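Local coordinates for DUF1460 domain-containing protein (Legionella pneumophila subsp. pneumophila, PDB 2IM9) that is of unknown function but belongs to an N-acetylmuramoyl-L-alanine amidase-like family, so it may act on peptidoglycan, at residues Ser36-Leu41 and Glu112-Cys117; Ile222-Leu227 and Asp301-Ser306. All coordinates share one frame; numbering follows the deposited sequence. Where two conformers were deposited one is given.

Interaction 1: Ser36-Leu41 and Glu112-Cys117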
# COMPACT_ATOMS: atom_id res chain seq x y z
N SER A 36 -7.77 21.81 -1.46
CA SER A 36 -7.01 23.05 -1.38
C SER A 36 -5.50 22.77 -1.35
O SER A 36 -4.76 23.37 -2.13
CB SER A 36 -7.49 23.89 -0.17
OG SER A 36 -6.80 25.12 -0.11
N SER A 37 -5.07 21.83 -0.51
CA SER A 37 -3.65 21.48 -0.38
C SER A 37 -3.04 20.87 -1.64
O SER A 37 -1.90 21.20 -2.02
CB SER A 37 -3.45 20.51 0.79
OG SER A 37 -3.77 21.15 2.01
N ILE A 38 -3.79 20.00 -2.29
CA ILE A 38 -3.34 19.33 -3.52
C ILE A 38 -3.27 20.31 -4.70
O ILE A 38 -2.30 20.29 -5.46
CB ILE A 38 -4.22 18.10 -3.82
CG1 ILE A 38 -3.96 17.05 -2.72
CG2 ILE A 38 -3.88 17.52 -5.19
CD1 ILE A 38 -5.01 15.90 -2.65
N ARG A 39 -4.29 21.16 -4.84
CA ARG A 39 -4.26 22.20 -5.86
C ARG A 39 -2.97 23.00 -5.73
O ARG A 39 -2.28 23.24 -6.72
CB ARG A 39 -5.48 23.13 -5.74
CG ARG A 39 -5.51 24.26 -6.75
CD ARG A 39 -5.88 23.73 -8.11
NE ARG A 39 -7.33 23.52 -8.24
CZ ARG A 39 -7.89 22.71 -9.13
NH1 ARG A 39 -9.21 22.61 -9.20
NH2 ARG A 39 -7.13 22.00 -9.96
N LYS A 40 -2.65 23.42 -4.49
CA LYS A 40 -1.44 24.20 -4.22
C LYS A 40 -0.17 23.42 -4.49
O LYS A 40 0.79 23.97 -5.04
CB LYS A 40 -1.41 24.74 -2.78
CG LYS A 40 -2.43 25.84 -2.52
CD LYS A 40 -2.43 26.26 -1.05
CE LYS A 40 -3.64 27.14 -0.73
NZ LYS A 40 -3.44 27.94 0.51
N LEU A 41 -0.16 22.14 -4.11
CA LEU A 41 1.00 21.30 -4.37
C LEU A 41 1.36 21.33 -5.84
O LEU A 41 2.52 21.55 -6.20
CB LEU A 41 0.77 19.85 -3.90
CG LEU A 41 1.92 18.88 -4.21
CD1 LEU A 41 3.23 19.27 -3.50
CD2 LEU A 41 1.50 17.48 -3.81
N GLU A 112 -7.54 17.24 -10.46
CA GLU A 112 -8.49 16.42 -11.22
C GLU A 112 -7.89 15.08 -11.69
O GLU A 112 -8.53 14.02 -11.59
CB GLU A 112 -9.01 17.22 -12.43
CG GLU A 112 -9.79 18.49 -12.05
CD GLU A 112 -8.94 19.76 -11.76
OE1 GLU A 112 -7.67 19.74 -11.77
OE2 GLU A 112 -9.58 20.81 -11.50
N SER A 113 -6.66 15.13 -12.18
CA SER A 113 -6.03 13.90 -12.67
C SER A 113 -5.62 13.04 -11.46
O SER A 113 -5.65 11.82 -11.54
CB SER A 113 -4.85 14.18 -13.62
OG SER A 113 -3.92 15.07 -13.01
N PHE A 114 -5.24 13.68 -10.34
CA PHE A 114 -4.95 12.93 -9.10
C PHE A 114 -6.18 12.12 -8.66
O PHE A 114 -6.07 10.93 -8.29
CB PHE A 114 -4.51 13.86 -7.96
CG PHE A 114 -4.72 13.27 -6.58
CD1 PHE A 114 -3.84 12.32 -6.08
CD2 PHE A 114 -5.82 13.63 -5.81
CE1 PHE A 114 -4.03 11.75 -4.82
CE2 PHE A 114 -6.01 13.07 -4.54
CZ PHE A 114 -5.10 12.14 -4.05
N GLN A 115 -7.34 12.76 -8.67
CA GLN A 115 -8.56 12.08 -8.27
C GLN A 115 -8.79 10.84 -9.12
O GLN A 115 -9.09 9.76 -8.61
CB GLN A 115 -9.74 13.06 -8.40
CG GLN A 115 -9.81 14.02 -7.25
CD GLN A 115 -10.73 15.19 -7.50
OE1 GLN A 115 -11.15 15.44 -8.63
NE2 GLN A 115 -11.01 15.94 -6.45
N GLU A 116 -8.57 10.98 -10.43
CA GLU A 116 -8.79 9.89 -11.36
C GLU A 116 -7.76 8.77 -11.14
O GLU A 116 -8.10 7.58 -11.11
CB GLU A 116 -8.68 10.42 -12.79
CG GLU A 116 -9.19 9.45 -13.83
N CYS A 117 -6.50 9.16 -10.98
CA CYS A 117 -5.42 8.21 -10.75
C CYS A 117 -5.65 7.44 -9.45
O CYS A 117 -5.43 6.22 -9.38
CB CYS A 117 -4.07 8.93 -10.69
SG CYS A 117 -3.41 9.54 -12.27
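Ile38 and Phe114 mark one of the closest backbone approaches between two helical segments, with 8.6 Å between their CA atoms. Arg39 and Glu112 form the second such pair, their CA atoms 8.9 Å apart. At these separations no backbone hydrogen bond links segments 36-41 and 112-117, and the contacts between them are made by side chains.

In the buried layer the side chains of Ile38 and Phe114 both set out toward the partner segment. The Ile38 CD1 methyl reaches the Phe114 ring at CE2, 3.5 Å away, and the two side chains run roughly at right angles. The ring atoms bonded to CE2 are both farther from the methyl, with CD1 of Ile38 lying 4.0 Å from CD2 and from CZ of Phe114, so the contact is centred on one ring carbon. Leu105 of helix 95-107 touches both residues, and Leu111 also packs on Ile38, extending this apolar patch.

Toward the surface, Arg39 meets Glu112 in a bidentate salt bridge. Its chain leaves with CG opposite the backbone N (chi1 179°), then bends at chi2 and chi3, bringing both terminal nitrogens to the carboxylate. NH1 of Arg39 donates to OE2 of Glu112 at 2.9 Å, and NH2 donates to OE1 at 2.9 Å. A weak third bond joins Arg39 NH2 to Glu112 OE2 at 3.1 Å. Both acceptors lie near the guanidinium plane, but the two flat groups are 35° apart: OE1 is approached on its syn side, also tilted out of the carboxylate plane, and OE2 from farther above it, by 38°.

Two bonds to different oxygens restrain the rotation of both groups without making them coplanar. Chemically, an ion pair on the outer side accompanies a buried apolar contact, and each charge probably stabilises the other.

Interaction 2: Ile222-Leu227 and Asp301-Ser306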
# COMPACT_ATOMS: atom_id res chain seq x y z
N ILE A 222 12.81 -11.34 -1.31
CA ILE A 222 14.22 -11.56 -0.98
C ILE A 222 14.24 -11.89 0.50
O ILE A 222 13.80 -11.09 1.33
CB ILE A 222 15.05 -10.30 -1.21
CG1 ILE A 222 14.96 -9.84 -2.67
CG2 ILE A 222 16.53 -10.56 -0.89
CD1 ILE A 222 15.57 -8.48 -2.86
N PRO A 223 14.74 -13.09 0.84
CA PRO A 223 14.73 -13.56 2.22
C PRO A 223 15.80 -12.91 3.10
O PRO A 223 16.86 -12.52 2.60
CB PRO A 223 15.07 -15.05 2.05
CG PRO A 223 15.89 -15.10 0.87
CD PRO A 223 15.32 -14.09 -0.08
N PHE A 224 15.52 -12.83 4.40
CA PHE A 224 16.49 -12.29 5.36
C PHE A 224 17.74 -13.15 5.42
O PHE A 224 18.82 -12.65 5.75
CB PHE A 224 15.88 -12.13 6.76
CG PHE A 224 14.81 -11.08 6.85
CD1 PHE A 224 14.84 -9.95 6.05
CD2 PHE A 224 13.78 -11.22 7.79
CE1 PHE A 224 13.85 -8.98 6.15
CE2 PHE A 224 12.80 -10.25 7.91
CZ PHE A 224 12.82 -9.12 7.08
N THR A 225 17.60 -14.44 5.12
CA THR A 225 18.76 -15.33 5.08
C THR A 225 19.78 -14.87 4.02
O THR A 225 20.98 -15.18 4.13
CB THR A 225 18.36 -16.79 4.80
OG1 THR A 225 17.62 -16.85 3.57
CG2 THR A 225 17.51 -17.32 5.95
N ALA A 226 19.31 -14.13 3.02
CA ALA A 226 20.18 -13.56 1.99
C ALA A 226 20.62 -12.15 2.37
O ALA A 226 21.79 -11.81 2.29
CB ALA A 226 19.47 -13.55 0.63
N LEU A 227 19.67 -11.32 2.79
CA LEU A 227 19.94 -9.92 3.08
C LEU A 227 20.84 -9.75 4.29
O LEU A 227 21.52 -8.74 4.43
CB LEU A 227 18.63 -9.16 3.31
CG LEU A 227 17.77 -8.90 2.08
CD1 LEU A 227 16.44 -8.33 2.55
CD2 LEU A 227 18.45 -7.92 1.13
N ASP A 301 16.66 -5.45 10.13
CA ASP A 301 17.45 -6.19 11.11
C ASP A 301 16.61 -6.47 12.36
O ASP A 301 16.62 -7.59 12.89
CB ASP A 301 18.73 -5.43 11.46
CG ASP A 301 19.61 -6.21 12.42
OD1 ASP A 301 20.02 -7.35 12.08
OD2 ASP A 301 19.87 -5.70 13.53
N LYS A 302 15.86 -5.46 12.80
CA LYS A 302 14.92 -5.61 13.92
C LYS A 302 13.77 -6.55 13.56
O LYS A 302 13.29 -7.30 14.41
CB LYS A 302 14.36 -4.25 14.35
CG LYS A 302 15.41 -3.28 14.87
CD LYS A 302 14.79 -1.92 15.13
CE LYS A 302 15.81 -0.93 15.70
NZ LYS A 302 16.80 -0.47 14.67
N ALA A 303 13.32 -6.51 12.31
CA ALA A 303 12.21 -7.36 11.86
C ALA A 303 12.60 -8.84 11.81
O ALA A 303 11.73 -9.70 11.93
CB ALA A 303 11.68 -6.89 10.49
N ARG A 304 13.89 -9.12 11.66
CA ARG A 304 14.43 -10.50 11.63
C ARG A 304 14.00 -11.37 12.80
O ARG A 304 13.87 -12.58 12.65
CB ARG A 304 15.97 -10.48 11.64
CG ARG A 304 16.64 -10.12 10.37
CD ARG A 304 18.11 -9.78 10.66
NE ARG A 304 18.94 -10.98 10.62
CZ ARG A 304 20.15 -11.09 11.18
NH1 ARG A 304 20.70 -10.10 11.88
NH2 ARG A 304 20.79 -12.24 11.06
N SER A 305 13.84 -10.76 13.97
CA SER A 305 13.52 -11.51 15.18
C SER A 305 12.07 -12.03 15.16
O SER A 305 11.70 -12.90 15.96
CB SER A 305 13.81 -10.69 16.44
OG SER A 305 13.16 -9.44 16.41
N SER A 306 11.27 -11.49 14.25
CA SER A 306 9.89 -11.97 14.07
C SER A 306 9.82 -13.43 13.61
O SER A 306 10.53 -13.84 12.68
CB SER A 306 9.16 -11.08 13.06
OG SER A 306 7.93 -11.67 12.68
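Phe224 lies against the start of the Arg304 side chain and not against its charged end. The nearest approaches place it there, running from Phe224 CD2 to CA and CG of Arg304, both 4.0 Å. Separately, the 80° between the ring and guanidinium planes rules out a parallel stack. The CA atoms of the two residues are 6.8 Å apart, and the Phe224 side chain starts toward the opposing segment. Farther along the ring, Phe224 CZ comes 4.2 Å from the Ala303 CB methyl. No hydrogen bond crosses, so the contact is van der Waals packing.

Beyond CG the Arg304 chain bends at chi3 (87°), turning its head away from stacking on the ring. There NH1 of Arg304 bonds OD1 of Asp301 at 2.8 Å, nearly in the guanidinium plane, while NH2 donates to Asn231 OD1. These bonds restrain the rotation of the guanidinium.

Pro223 sits at the N-cap position of helix 224-227, and its O accepts from the N of Ala226 and of Leu227. Ala303 to Ser306 form a type I beta turn. The contact therefore packs the helical turn after strand 214-223 against the turn leading to strand 311-317, its antiparallel neighbour in the sheet.

Interaction 1 and interaction 2 lie on opposite sides of the chain's centre, with contact centres about 38 Å apart and nearest atoms about 26 Å apart, so they do not touch. They come in series along the sequence: 36-41 and 112-117 are joined before 222-227 and 301-306 begin. The first belongs to helices 27-45 and 111-122 and has no strand between its segments. The second lies beside the antiparallel sheet, where strands 214-223 and 311-317 pair. One contact thus ties the N-terminal helix to the helical side, where Cys117 also forms a disulfide with Cys327, and the other packs connections at the sheet side.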